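Local coordinates for protein transcriptional regulator (Vibrio vulnificus, PDB 4IVN) that probably represses transcription of the nan genes for sialic acid catabolism and binds the pathway intermediate N-acetylmannosamine 6-phosphate, at residues A[123-128]-A[259-264]; A[142-147]-A[242-247]; A[146-151]-A[250-255]; A[167-172]-A[176-181]; A[204-209]-A[213-218]. One frame throughout, in Å; residues are numbered along the deposited sequence.

Contact 1 (A[123-128]-A[259-264]); sequences RVHQAE and PEYKDS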
# COMPACT_ATOMS: atom_id res chain seq x y z
N ARG A 123 16.88 12.30 -10.90
CA ARG A 123 17.70 11.20 -10.28
C ARG A 123 17.21 9.79 -10.66
O ARG A 123 18.01 8.94 -11.04
CB ARG A 123 17.72 11.41 -8.79
CG ARG A 123 18.49 12.72 -8.47
CD ARG A 123 19.03 12.78 -7.06
NE ARG A 123 19.62 14.09 -6.67
CZ ARG A 123 20.92 14.36 -6.67
NH1 ARG A 123 21.82 13.46 -7.11
NH2 ARG A 123 21.34 15.55 -6.21
N VAL A 124 15.92 9.55 -10.55
CA VAL A 124 15.34 8.28 -10.96
C VAL A 124 15.59 7.97 -12.44
O VAL A 124 16.04 6.86 -12.82
CB VAL A 124 13.86 8.21 -10.63
CG1 VAL A 124 13.28 6.85 -11.13
CG2 VAL A 124 13.70 8.33 -9.09
N HIS A 125 15.42 8.98 -13.25
CA HIS A 125 15.62 8.82 -14.68
C HIS A 125 17.04 8.39 -14.94
O HIS A 125 17.25 7.45 -15.71
CB HIS A 125 15.31 10.11 -15.41
CG HIS A 125 15.63 10.01 -16.88
ND1 HIS A 125 15.03 9.15 -17.68
CD2 HIS A 125 16.62 10.65 -17.65
CE1 HIS A 125 15.55 9.24 -18.93
NE2 HIS A 125 16.49 10.18 -18.92
N GLN A 126 18.00 9.04 -14.27
CA GLN A 126 19.43 8.72 -14.47
C GLN A 126 19.83 7.36 -13.86
O GLN A 126 20.83 6.75 -14.28
CB GLN A 126 20.36 9.81 -13.87
CG GLN A 126 20.19 11.24 -14.46
CD GLN A 126 20.44 11.32 -15.98
OE1 GLN A 126 21.22 10.55 -16.54
NE2 GLN A 126 19.75 12.25 -16.66
N ALA A 127 19.07 6.89 -12.87
CA ALA A 127 19.59 5.82 -12.04
C ALA A 127 19.64 4.52 -12.84
O ALA A 127 18.72 4.20 -13.60
CB ALA A 127 18.76 5.69 -10.79
N GLU A 128 20.71 3.76 -12.69
CA GLU A 128 20.74 2.43 -13.28
C GLU A 128 20.16 1.38 -12.31
O GLU A 128 19.63 0.32 -12.71
CB GLU A 128 22.18 2.10 -13.65
CG GLU A 128 22.57 2.82 -14.97
CD GLU A 128 24.03 2.57 -15.37
OE1 GLU A 128 24.87 2.39 -14.47
OE2 GLU A 128 24.35 2.56 -16.58
N PRO A 259 7.96 10.27 -21.71
CA PRO A 259 6.91 9.44 -22.32
C PRO A 259 7.38 8.10 -22.90
O PRO A 259 6.55 7.19 -23.02
CB PRO A 259 6.24 10.35 -23.39
CG PRO A 259 6.95 11.66 -23.34
CD PRO A 259 7.87 11.69 -22.15
N GLU A 260 8.68 7.93 -23.19
CA GLU A 260 9.18 6.62 -23.62
C GLU A 260 8.95 5.49 -22.54
O GLU A 260 8.92 4.28 -22.88
CB GLU A 260 10.66 6.70 -24.06
CG GLU A 260 11.73 6.02 -23.18
CD GLU A 260 12.58 6.90 -22.18
OE1 GLU A 260 12.96 8.08 -22.45
OE2 GLU A 260 12.94 6.34 -21.10
N TYR A 261 8.83 5.89 -21.26
CA TYR A 261 8.50 4.89 -20.21
C TYR A 261 7.18 4.19 -20.41
O TYR A 261 6.99 3.07 -19.99
CB TYR A 261 8.50 5.53 -18.82
CG TYR A 261 9.92 5.89 -18.33
CD1 TYR A 261 10.94 4.92 -18.30
CD2 TYR A 261 10.17 7.12 -17.82
CE1 TYR A 261 12.20 5.22 -17.81
CE2 TYR A 261 11.45 7.47 -17.34
CZ TYR A 261 12.44 6.52 -17.35
OH TYR A 261 13.68 6.91 -16.83
N LYS A 262 6.27 4.83 -21.14
CA LYS A 262 5.04 4.18 -21.52
C LYS A 262 5.22 2.90 -22.34
O LYS A 262 4.37 2.03 -22.25
CB LYS A 262 4.16 5.11 -22.30
CG LYS A 262 3.49 6.20 -21.49
CD LYS A 262 2.70 7.03 -22.52
CE LYS A 262 1.92 8.19 -21.93
NZ LYS A 262 0.89 8.65 -22.94
N ASP A 263 6.31 2.76 -23.12
CA ASP A 263 6.57 1.47 -23.75
C ASP A 263 6.83 0.39 -22.73
O ASP A 263 6.49 -0.79 -23.04
CB ASP A 263 7.78 1.47 -24.71
CG ASP A 263 7.68 2.59 -25.76
OD1 ASP A 263 6.58 3.05 -26.02
OD2 ASP A 263 8.71 3.03 -26.26
N SER A 264 7.55 0.69 -21.61
CA SER A 264 7.71 -0.36 -20.60
C SER A 264 6.41 -0.66 -19.93
O SER A 264 6.20 -1.79 -19.61
CB SER A 264 8.77 -0.09 -19.47
OG SER A 264 10.07 -0.02 -20.11
O HOH W 1 15.43 5.38 -17.56
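Where helix 114-126 of the SIS-type alpha/beta fold ends beside the start of helix 261-270, H125 and Y261 join the two helices through a hydrogen bond between aromatic side chains. The imidazole meets the phenol with its edge: ND1 lies 2.8 Å from the hydroxyl OH of Y261, in a hydrogen bond whose angle is 153° and in which either group could be the donor. A chi1 of 174° swings the imidazole away from its own backbone N and across to the phenol, and the phenol oxygen also comes within 3.5 Å of H125 CA. The two rings stay rim to rim, their planes 77° apart, so the pairing depends on the polar atoms and not on stacking. E260 completes the group. Its OE2 sits over the rim of one face of the neighbouring Y261 ring and 4.9 Å from H125 ND1, a proximity that may favour a protonated imidazole. The H125 ring is further held by a stack with Y258. Nearby, K154 NZ bonds to the carbonyl oxygens of V124 and A127 at the helix end, while V124 packs on L254 of helix 237-257 and on L177 and F179 of strand 176-181, and Y261 rests on L254 and L255.

Contact 2 (A[142-147]-A[242-247]); sequences GRYLAY and GALLLV
Y144 reaches from helix 137-151 toward L244 and V247 of helix 237-257, and its atoms meet them in sequence. CB touches the CD2 methyl of L244 at 3.7 Å; CG of Y144 remains close to the same methyl. Further out, CD2 of the ring lies 3.7 Å from CG1 of V247 and 3.8 Å from CD2 of L244, so this side of the ring settles against two methyls supplied by successive turns of the partner helix. CE2 has only a looser approach to V247 CG1. The tip then departs from the hydrocarbon: OH bonds to the carbonyl of G235 of the second subunit and to NH1 of R148 in its own chain, which gives the buried hydroxyl two partners and restrains the tip of the ring. V247 also serves the next residue along, since its CG1 comes within 3.7 Å of the CA of L145 and its CG2 within 3.9 Å of L145 CB. One valine thus touches both Y144 and L145, its CG1 shared between them. The short helical segments run almost parallel, with axes 9.6 Å apart at closest approach and crossing at -15°. Such side-by-side helices on one face of a parallel sheet are characteristic of the alpha/beta SIS fold, and here F237 of the second subunit packs on both Y144 and L244, extending the layer into the dimer.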
# COMPACT_ATOMS: atom_id res chain seq x y z
N GLY A 142 7.38 0.99 0.25
CA GLY A 142 8.59 0.66 -0.49
C GLY A 142 8.29 -0.42 -1.58
O GLY A 142 8.74 -0.32 -2.70
N ARG A 143 7.45 -1.42 -1.26
CA ARG A 143 7.01 -2.38 -2.27
C ARG A 143 6.22 -1.71 -3.37
O ARG A 143 6.34 -2.09 -4.52
CB ARG A 143 6.10 -3.46 -1.62
CG ARG A 143 6.83 -4.53 -0.78
CD ARG A 143 8.01 -5.28 -1.50
NE ARG A 143 8.87 -6.14 -0.60
CZ ARG A 143 9.85 -6.99 -0.99
NH1 ARG A 143 10.20 -7.08 -2.28
NH2 ARG A 143 10.48 -7.76 -0.07
N TYR A 144 5.35 -0.79 -3.03
CA TYR A 144 4.61 -0.12 -4.13
C TYR A 144 5.56 0.65 -5.03
O TYR A 144 5.40 0.68 -6.23
CB TYR A 144 3.51 0.80 -3.59
CG TYR A 144 2.58 1.32 -4.70
CD1 TYR A 144 1.86 0.40 -5.57
CD2 TYR A 144 2.34 2.70 -4.83
CE1 TYR A 144 0.99 0.90 -6.56
CE2 TYR A 144 1.46 3.16 -5.79
CZ TYR A 144 0.81 2.25 -6.64
OH TYR A 144 -0.01 2.79 -7.60
N LEU A 145 6.54 1.32 -4.43
CA LEU A 145 7.56 2.02 -5.25
C LEU A 145 8.35 1.07 -6.19
O LEU A 145 8.49 1.38 -7.41
CB LEU A 145 8.54 2.73 -4.28
CG LEU A 145 9.70 3.54 -4.95
CD1 LEU A 145 9.14 4.58 -5.98
CD2 LEU A 145 10.39 4.26 -3.76
N ALA A 146 8.89 -0.02 -5.67
CA ALA A 146 9.64 -0.88 -6.48
C ALA A 146 8.71 -1.44 -7.59
O ALA A 146 9.15 -1.64 -8.70
CB ALA A 146 10.17 -2.04 -5.64
N TYR A 147 7.50 -1.83 -7.24
CA TYR A 147 6.53 -2.22 -8.26
C TYR A 147 6.34 -1.18 -9.32
O TYR A 147 6.42 -1.52 -10.52
CB TYR A 147 5.14 -2.63 -7.63
CG TYR A 147 4.04 -2.72 -8.68
CD1 TYR A 147 3.82 -3.89 -9.40
CD2 TYR A 147 3.27 -1.56 -9.00
CE1 TYR A 147 2.81 -4.00 -10.39
CE2 TYR A 147 2.28 -1.65 -10.00
CZ TYR A 147 2.06 -2.87 -10.66
OH TYR A 147 1.14 -2.95 -11.63
N GLY A 242 -0.76 9.10 2.18
CA GLY A 242 0.00 10.19 1.58
C GLY A 242 1.38 9.77 1.09
O GLY A 242 1.88 10.35 0.12
N ALA A 243 2.00 8.80 1.80
CA ALA A 243 3.34 8.22 1.37
C ALA A 243 3.16 7.54 -0.00
O ALA A 243 3.94 7.77 -0.95
CB ALA A 243 3.90 7.27 2.42
N LEU A 244 2.03 6.83 -0.17
CA LEU A 244 1.75 6.24 -1.49
C LEU A 244 1.46 7.25 -2.58
O LEU A 244 1.90 7.03 -3.71
CB LEU A 244 0.59 5.22 -1.38
CG LEU A 244 0.86 4.02 -0.51
CD1 LEU A 244 -0.52 3.33 -0.12
CD2 LEU A 244 1.89 3.01 -1.09
N LEU A 245 0.70 8.32 -2.29
CA LEU A 245 0.54 9.43 -3.23
C LEU A 245 1.90 10.02 -3.71
O LEU A 245 2.10 10.23 -4.90
CB LEU A 245 -0.26 10.53 -2.57
CG LEU A 245 -0.42 11.82 -3.39
CD1 LEU A 245 -1.27 11.56 -4.62
CD2 LEU A 245 -1.06 12.93 -2.55
N LEU A 246 2.83 10.26 -2.80
CA LEU A 246 4.23 10.63 -3.20
C LEU A 246 4.82 9.67 -4.22
O LEU A 246 5.45 10.14 -5.20
CB LEU A 246 5.22 10.66 -2.02
CG LEU A 246 4.93 11.49 -0.77
CD1 LEU A 246 6.07 11.27 0.25
CD2 LEU A 246 4.66 12.96 -1.05
N VAL A 247 4.69 8.35 -3.97
CA VAL A 247 5.16 7.34 -4.95
C VAL A 247 4.45 7.53 -6.29
O VAL A 247 5.08 7.54 -7.42
CB VAL A 247 4.97 5.87 -4.49
CG1 VAL A 247 5.25 4.91 -5.62
CG2 VAL A 247 5.91 5.47 -3.32

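Contact 3 (A[146-151]-A[250-255]); sequences AYRLIR and LVNSLL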
# COMPACT_ATOMS: atom_id res chain seq x y z
N ALA A 146 8.89 -0.02 -5.67
CA ALA A 146 9.64 -0.88 -6.48
C ALA A 146 8.71 -1.44 -7.59
O ALA A 146 9.15 -1.64 -8.70
CB ALA A 146 10.17 -2.04 -5.64
N TYR A 147 7.50 -1.83 -7.24
CA TYR A 147 6.53 -2.22 -8.26
C TYR A 147 6.34 -1.18 -9.32
O TYR A 147 6.42 -1.52 -10.52
CB TYR A 147 5.14 -2.63 -7.63
CG TYR A 147 4.04 -2.72 -8.68
CD1 TYR A 147 3.82 -3.89 -9.40
CD2 TYR A 147 3.27 -1.56 -9.00
CE1 TYR A 147 2.81 -4.00 -10.39
CE2 TYR A 147 2.28 -1.65 -10.00
CZ TYR A 147 2.06 -2.87 -10.66
OH TYR A 147 1.14 -2.95 -11.63
N ARG A 148 6.08 0.09 -8.96
CA ARG A 148 5.80 1.08 -9.95
C ARG A 148 7.09 1.35 -10.84
O ARG A 148 7.00 1.61 -12.07
CB ARG A 148 5.35 2.42 -9.29
CG ARG A 148 3.94 2.36 -8.67
CD ARG A 148 2.88 2.10 -9.77
NE ARG A 148 2.83 3.24 -10.67
CZ ARG A 148 2.29 4.44 -10.44
NH1 ARG A 148 1.64 4.72 -9.31
NH2 ARG A 148 2.43 5.38 -11.37
N LEU A 149 8.25 1.28 -10.21
CA LEU A 149 9.58 1.31 -10.96
C LEU A 149 9.74 0.19 -11.96
O LEU A 149 10.19 0.46 -13.08
CB LEU A 149 10.82 1.36 -10.04
CG LEU A 149 10.75 2.70 -9.23
CD1 LEU A 149 11.73 2.83 -8.07
CD2 LEU A 149 10.81 3.97 -10.08
N ILE A 150 9.43 -1.04 -11.57
CA ILE A 150 9.54 -2.17 -12.44
C ILE A 150 8.56 -2.05 -13.61
O ILE A 150 8.96 -2.46 -14.73
CB ILE A 150 9.33 -3.50 -11.62
CG1 ILE A 150 10.59 -3.75 -10.81
CG2 ILE A 150 8.99 -4.74 -12.54
CD1 ILE A 150 10.34 -4.79 -9.71
N ARG A 151 7.38 -1.42 -13.39
CA ARG A 151 6.42 -1.17 -14.49
C ARG A 151 7.04 -0.29 -15.59
O ARG A 151 6.82 -0.54 -16.80
CB ARG A 151 5.13 -0.50 -13.99
CG ARG A 151 4.15 -1.47 -13.20
CD ARG A 151 3.86 -2.81 -13.84
NE ARG A 151 3.26 -2.66 -15.20
CZ ARG A 151 2.02 -2.24 -15.46
NH1 ARG A 151 1.12 -2.05 -14.50
NH2 ARG A 151 1.65 -2.06 -16.73
N LEU A 250 5.58 10.69 -8.04
CA LEU A 250 6.91 10.52 -8.56
C LEU A 250 6.85 9.84 -9.91
O LEU A 250 7.46 10.31 -10.83
CB LEU A 250 7.81 9.75 -7.53
CG LEU A 250 9.21 9.40 -7.99
CD1 LEU A 250 10.06 10.61 -8.49
CD2 LEU A 250 9.99 8.60 -6.91
N VAL A 251 6.21 8.68 -10.01
CA VAL A 251 6.26 7.86 -11.22
C VAL A 251 5.42 8.50 -12.29
O VAL A 251 5.82 8.52 -13.44
CB VAL A 251 5.88 6.37 -10.95
CG1 VAL A 251 5.96 5.51 -12.23
CG2 VAL A 251 6.86 5.89 -9.87
N ASN A 252 4.31 9.10 -11.92
CA ASN A 252 3.57 9.86 -12.94
C ASN A 252 4.33 11.06 -13.56
O ASN A 252 4.14 11.35 -14.75
CB ASN A 252 2.21 10.29 -12.41
CG ASN A 252 1.30 9.08 -12.11
OD1 ASN A 252 1.61 7.96 -12.51
ND2 ASN A 252 0.25 9.31 -11.36
N SER A 253 5.11 11.79 -12.75
CA SER A 253 6.01 12.83 -13.30
C SER A 253 7.00 12.26 -14.24
O SER A 253 7.20 12.83 -15.33
CB SER A 253 6.74 13.62 -12.25
OG SER A 253 5.79 14.00 -11.34
N LEU A 254 7.60 11.14 -13.85
CA LEU A 254 8.54 10.46 -14.75
C LEU A 254 7.87 10.17 -16.12
O LEU A 254 8.46 10.43 -17.19
CB LEU A 254 9.07 9.15 -14.15
CG LEU A 254 10.27 9.21 -13.23
CD1 LEU A 254 10.23 8.04 -12.25
CD2 LEU A 254 11.59 9.38 -14.03
N LEU A 255 6.66 9.60 -16.07
CA LEU A 255 5.94 9.25 -17.27
C LEU A 255 5.62 10.51 -18.07
O LEU A 255 5.66 10.52 -19.29
CB LEU A 255 4.66 8.48 -16.90
CG LEU A 255 4.97 6.98 -16.66
CD1 LEU A 255 3.88 6.33 -15.83
CD2 LEU A 255 5.11 6.24 -18.01
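R148 of helix 137-151 against V251 and N252 of helix 237-257 makes a mixed polar and apolar contact between two nearly parallel helices, buried at the C-terminal end of the first and close to the dimer interface. The arginine is folded: successive bends at chi2 and chi3 turn its guanidinium across V251. CB of V251 then lies over one face of that group, 3.6 Å from NH2, while nearer the backbone CB of R148 meets the CG2 methyl of V251 at 3.8 Å. The edge of the guanidinium is used differently. NH2 donates to OD1 of N252 over 2.9 Å, with the acceptor close to the guanidinium plane but an N-H...O angle of 134°, a clearly bent bond. The donor also stands 38° out of the amide carbonyl plane and misses the lone pairs; the two flat groups are turned 41° against each other. N252 is therefore a secondary partner; the stronger one is D248, which forms a salt bridge with NH1, so that R148 joins the two helices through V251, N252 and D248. L149 adds a loose apolar touch, its CD2 standing 4.4 Å from V251 CG2. On the same helix, NH1 of R151 donates to Y147 OH over 3.0 Å, and that hydroxyl in turn bonds to O3 of bound N-acetylmannosamine 6-phosphate. Helix 137-151 thus presents Y147 and R151 to a ligand pocket completed by V272 and M276, while its other side packs on helix 237-257, in the paired-helix layer of the SIS fold.

Contact 4 (A[167-172]-A[176-181]); sequences MSASRS and DLWFAV
Helix 162-170 gives way to strand 176-181 through a short connection that brings the CA atoms of S172 and D176 within 6.5 Å of each other and sets A169 level with W178. S172 is the polar centre. Its OG lies anti to the backbone N (chi1 -160°), which turns the hydroxyl toward the strand, where it both accepts and donates. NE1 of W178 gives its hydrogen to OG over 2.9 Å in an almost straight bond of 171°, with the serine oxygen nearly in the plane of the indole. The hydroxyl passes its own hydrogen to OD2 of D176 at 2.8 Å, meeting the anti lone pair of the carboxylate, and the same OD2 also accepts from the backbone N of S173. A buried indole N-H is thus satisfied through a serine relay that leads out to a carboxylate. This connection closes a beta-alpha-beta crossover of the SIS domain, in which the chain leaves strand 156-159, runs through helix 162-170 and returns to the parallel sheet two positions over, passing strand 129-133, which lies between. The far end of the indole seats the helix. CZ2 of W178 lies 3.6 Å from A169 CA, and the methyl CB of A169 stands over one ring face near its rim. At the ring edge, CB of S168 meets CH2 of W178 at 3.7 Å. I202 and A197 add further packing around the tryptophan, and I133 of the neighbouring strand does the same.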
# COMPACT_ATOMS: atom_id res chain seq x y z
N MET A 167 24.25 -4.53 3.59
CA MET A 167 25.31 -5.06 2.75
C MET A 167 25.30 -4.49 1.33
O MET A 167 26.38 -4.04 0.85
CB MET A 167 25.33 -6.62 2.76
CG MET A 167 25.49 -7.13 4.21
SD MET A 167 25.47 -8.91 3.95
CE MET A 167 26.06 -9.41 5.58
N SER A 168 24.11 -4.39 0.70
CA SER A 168 24.04 -3.75 -0.65
C SER A 168 24.44 -2.29 -0.66
O SER A 168 25.20 -1.84 -1.51
CB SER A 168 22.62 -3.83 -1.29
OG SER A 168 22.60 -5.07 -1.91
N ALA A 169 23.94 -1.55 0.31
CA ALA A 169 24.26 -0.10 0.39
C ALA A 169 25.76 0.07 0.59
O ALA A 169 26.35 1.02 0.06
CB ALA A 169 23.51 0.59 1.55
N SER A 170 26.38 -0.85 1.33
CA SER A 170 27.78 -0.59 1.70
C SER A 170 28.71 -0.74 0.47
O SER A 170 29.80 -0.25 0.51
CB SER A 170 28.32 -1.50 2.83
OG SER A 170 28.46 -2.74 2.23
N ARG A 171 28.22 -1.34 -0.61
CA ARG A 171 29.04 -1.55 -1.79
C ARG A 171 28.46 -0.74 -2.96
O ARG A 171 28.82 -0.90 -4.12
CB ARG A 171 29.13 -3.04 -2.15
CG ARG A 171 29.76 -3.94 -1.04
CD ARG A 171 31.32 -4.03 -1.18
NE ARG A 171 31.99 -2.78 -1.13
CZ ARG A 171 33.16 -2.44 -1.70
NH1 ARG A 171 33.88 -3.24 -2.48
NH2 ARG A 171 33.60 -1.22 -1.48
N SER A 172 27.54 0.11 -2.64
CA SER A 172 26.85 0.89 -3.62
C SER A 172 27.80 1.84 -4.42
O SER A 172 28.80 2.35 -3.84
CB SER A 172 25.88 1.75 -2.87
OG SER A 172 24.85 2.19 -3.75
N ASP A 176 23.90 4.00 -8.89
CA ASP A 176 22.81 3.50 -7.94
C ASP A 176 22.03 4.72 -7.38
O ASP A 176 22.60 5.80 -7.28
CB ASP A 176 23.41 2.74 -6.72
CG ASP A 176 24.15 1.51 -7.13
OD1 ASP A 176 23.86 1.06 -8.27
OD2 ASP A 176 24.96 0.95 -6.31
N LEU A 177 20.82 4.51 -6.88
CA LEU A 177 20.04 5.52 -6.15
C LEU A 177 19.26 4.73 -5.06
O LEU A 177 18.76 3.61 -5.31
CB LEU A 177 18.98 6.12 -7.07
CG LEU A 177 17.78 6.96 -6.52
CD1 LEU A 177 18.39 8.26 -6.03
CD2 LEU A 177 16.78 7.38 -7.60
N TRP A 178 19.15 5.29 -3.85
CA TRP A 178 18.41 4.62 -2.73
C TRP A 178 17.22 5.41 -2.28
O TRP A 178 17.31 6.63 -2.17
CB TRP A 178 19.29 4.46 -1.53
CG TRP A 178 20.33 3.46 -1.86
CD1 TRP A 178 21.55 3.66 -2.54
CD2 TRP A 178 20.22 2.08 -1.63
NE1 TRP A 178 22.19 2.46 -2.71
CE2 TRP A 178 21.44 1.46 -2.19
CE3 TRP A 178 19.28 1.27 -0.95
CZ2 TRP A 178 21.70 0.09 -2.07
CZ3 TRP A 178 19.53 -0.11 -0.87
CH2 TRP A 178 20.73 -0.68 -1.40
N PHE A 179 16.11 4.73 -1.99
CA PHE A 179 14.99 5.35 -1.31
C PHE A 179 14.86 4.77 0.12
O PHE A 179 14.88 3.54 0.31
CB PHE A 179 13.75 4.99 -2.06
CG PHE A 179 13.52 5.89 -3.26
CD1 PHE A 179 14.08 5.54 -4.47
CD2 PHE A 179 12.81 7.07 -3.15
CE1 PHE A 179 13.88 6.32 -5.61
CE2 PHE A 179 12.63 7.87 -4.28
CZ PHE A 179 13.22 7.53 -5.47
N ALA A 180 14.79 5.63 1.11
CA ALA A 180 14.67 5.21 2.52
C ALA A 180 13.24 5.56 2.83
O ALA A 180 12.91 6.74 2.83
CB ALA A 180 15.68 6.03 3.44
N VAL A 181 12.38 4.55 3.05
CA VAL A 181 10.97 4.76 3.37
C VAL A 181 10.71 4.55 4.85
O VAL A 181 10.85 3.44 5.37
CB VAL A 181 10.04 3.77 2.58
CG1 VAL A 181 8.53 4.14 2.80
CG2 VAL A 181 10.47 3.83 1.08

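Contact 5 (A[204-209]-A[213-218]); sequences VVSLTN and SPLSSL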
# COMPACT_ATOMS: atom_id res chain seq x y z
N VAL A 204 20.47 9.50 -1.82
CA VAL A 204 19.46 8.83 -0.98
C VAL A 204 18.29 9.73 -0.97
O VAL A 204 18.47 10.90 -0.60
CB VAL A 204 19.99 8.62 0.47
CG1 VAL A 204 18.89 8.05 1.42
CG2 VAL A 204 21.23 7.73 0.50
N VAL A 205 17.11 9.23 -1.28
CA VAL A 205 15.86 10.05 -1.26
C VAL A 205 14.99 9.46 -0.11
O VAL A 205 14.72 8.27 -0.11
CB VAL A 205 15.06 9.91 -2.58
CG1 VAL A 205 13.69 10.64 -2.53
CG2 VAL A 205 15.88 10.53 -3.75
N SER A 206 14.54 10.29 0.82
CA SER A 206 13.71 9.77 1.91
C SER A 206 12.27 10.07 1.64
O SER A 206 11.94 11.19 1.21
CB SER A 206 14.10 10.46 3.21
OG SER A 206 15.32 9.86 3.55
N LEU A 207 11.42 9.08 1.93
CA LEU A 207 9.98 9.30 1.86
C LEU A 207 9.40 9.15 3.24
O LEU A 207 9.35 8.03 3.73
CB LEU A 207 9.34 8.27 0.99
CG LEU A 207 9.74 8.19 -0.48
CD1 LEU A 207 8.77 7.26 -1.23
CD2 LEU A 207 9.72 9.58 -1.17
N THR A 208 8.98 10.26 3.89
CA THR A 208 8.64 10.18 5.35
C THR A 208 7.38 10.97 5.55
O THR A 208 6.76 11.44 4.58
CB THR A 208 9.69 10.97 6.20
OG1 THR A 208 9.53 12.38 5.87
CG2 THR A 208 11.02 10.59 5.80
N ASN A 209 6.97 11.10 6.81
CA ASN A 209 5.84 11.95 7.15
C ASN A 209 6.27 12.95 8.21
O ASN A 209 5.45 13.46 8.96
CB ASN A 209 4.68 11.07 7.78
CG ASN A 209 4.07 10.10 6.79
OD1 ASN A 209 2.90 10.24 6.40
ND2 ASN A 209 4.78 9.06 6.46
N SER A 213 14.33 14.73 11.25
CA SER A 213 14.36 13.40 11.81
C SER A 213 15.82 13.04 11.64
O SER A 213 16.51 13.69 10.86
CB SER A 213 13.42 12.47 10.99
OG SER A 213 14.14 11.98 9.82
N PRO A 214 16.30 11.98 12.33
CA PRO A 214 17.66 11.44 12.11
C PRO A 214 17.96 11.16 10.61
O PRO A 214 19.11 11.31 10.09
CB PRO A 214 17.60 10.12 12.87
CG PRO A 214 16.66 10.37 14.03
CD PRO A 214 15.64 11.36 13.51
N LEU A 215 16.93 10.67 9.92
CA LEU A 215 17.05 10.36 8.50
C LEU A 215 17.28 11.59 7.64
O LEU A 215 18.00 11.57 6.61
CB LEU A 215 15.85 9.46 8.04
CG LEU A 215 15.85 8.91 6.58
CD1 LEU A 215 17.05 8.02 6.35
CD2 LEU A 215 14.57 8.04 6.30
N SER A 216 16.70 12.74 8.01
CA SER A 216 16.93 13.91 7.12
C SER A 216 18.37 14.34 6.98
O SER A 216 18.77 14.79 5.92
CB SER A 216 15.99 15.09 7.42
OG SER A 216 16.04 15.31 8.77
N SER A 217 19.22 14.09 7.96
CA SER A 217 20.57 14.49 7.77
C SER A 217 21.33 13.39 6.99
O SER A 217 22.52 13.49 6.81
CB SER A 217 21.22 14.77 9.16
OG SER A 217 21.63 13.53 9.72
N LEU A 218 20.65 12.35 6.49
CA LEU A 218 21.35 11.37 5.64
C LEU A 218 20.61 11.25 4.33
O LEU A 218 20.59 10.15 3.80
CB LEU A 218 21.33 9.95 6.29
CG LEU A 218 21.86 9.82 7.72
CD1 LEU A 218 21.26 8.57 8.33
CD2 LEU A 218 23.40 9.80 7.66
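S206 and L215 carry the van der Waals part of this contact, in which strand 204-208 is overlaid by the loop that follows it. The branch point CG of L215 sits 3.2 Å from OG of S206 and its CD2 methyl 3.4 Å from the same oxygen, a close fit of hydrocarbon on a hydroxyl that finds its polar partner elsewhere, in OG of S219. L215 has chi1 -175°, which carries its branch point to the strand, and CD2 also makes a loose approach to CG2 of T208. At the other end CG1 of V204 lies 3.6 Å from the carbonyl oxygen of L218, a buried oxygen that has no partner in the model. V204, S206 and T208 all face the loop from one side of a parallel strand between 176-181 and 221-224, in the alpha/beta sheet of the SIS domain. L215 also packs on A180 and A194, and on S182 of the ligand pocket, the L215 side chain lying about 7 Å from the bound sugar phosphate, too far to touch it. The hydrogen bonds of this contact lie within the loop and give it its shape. OG of S213 accepts from the backbone N of S216 at 3.2 Å, an ST motif, and OG of S216 returns a bond to the carbonyl oxygen of S213 over 2.7 Å, in the carbonyl plane and on a lone pair. Two residues on, L218 N donates to L215 O at 2.8 Å.

Overall arrangement
Contacts 2 and 3 are successive levels of one interface, between helices 137-151 and 237-257. Contact 2 is buried and apolar between its segments; contact 3, 9 Å away between centres, adds a guanidinium and an amide; both touch the second subunit. Contact 1 lies 24 Å from the chain's centre, is partly exposed and relies on a histidine-tyrosine hydrogen bond. Contacts 4 and 5 share the sheet: neighbouring strands 176-181 and 204-208 are bridged by probable backbone bonds of V205 with W178 and A180. Both are buried, yet contact 4 crosses by a polar relay and contact 5 by packing. F179 and L207, on the opposite strand side, receive L145.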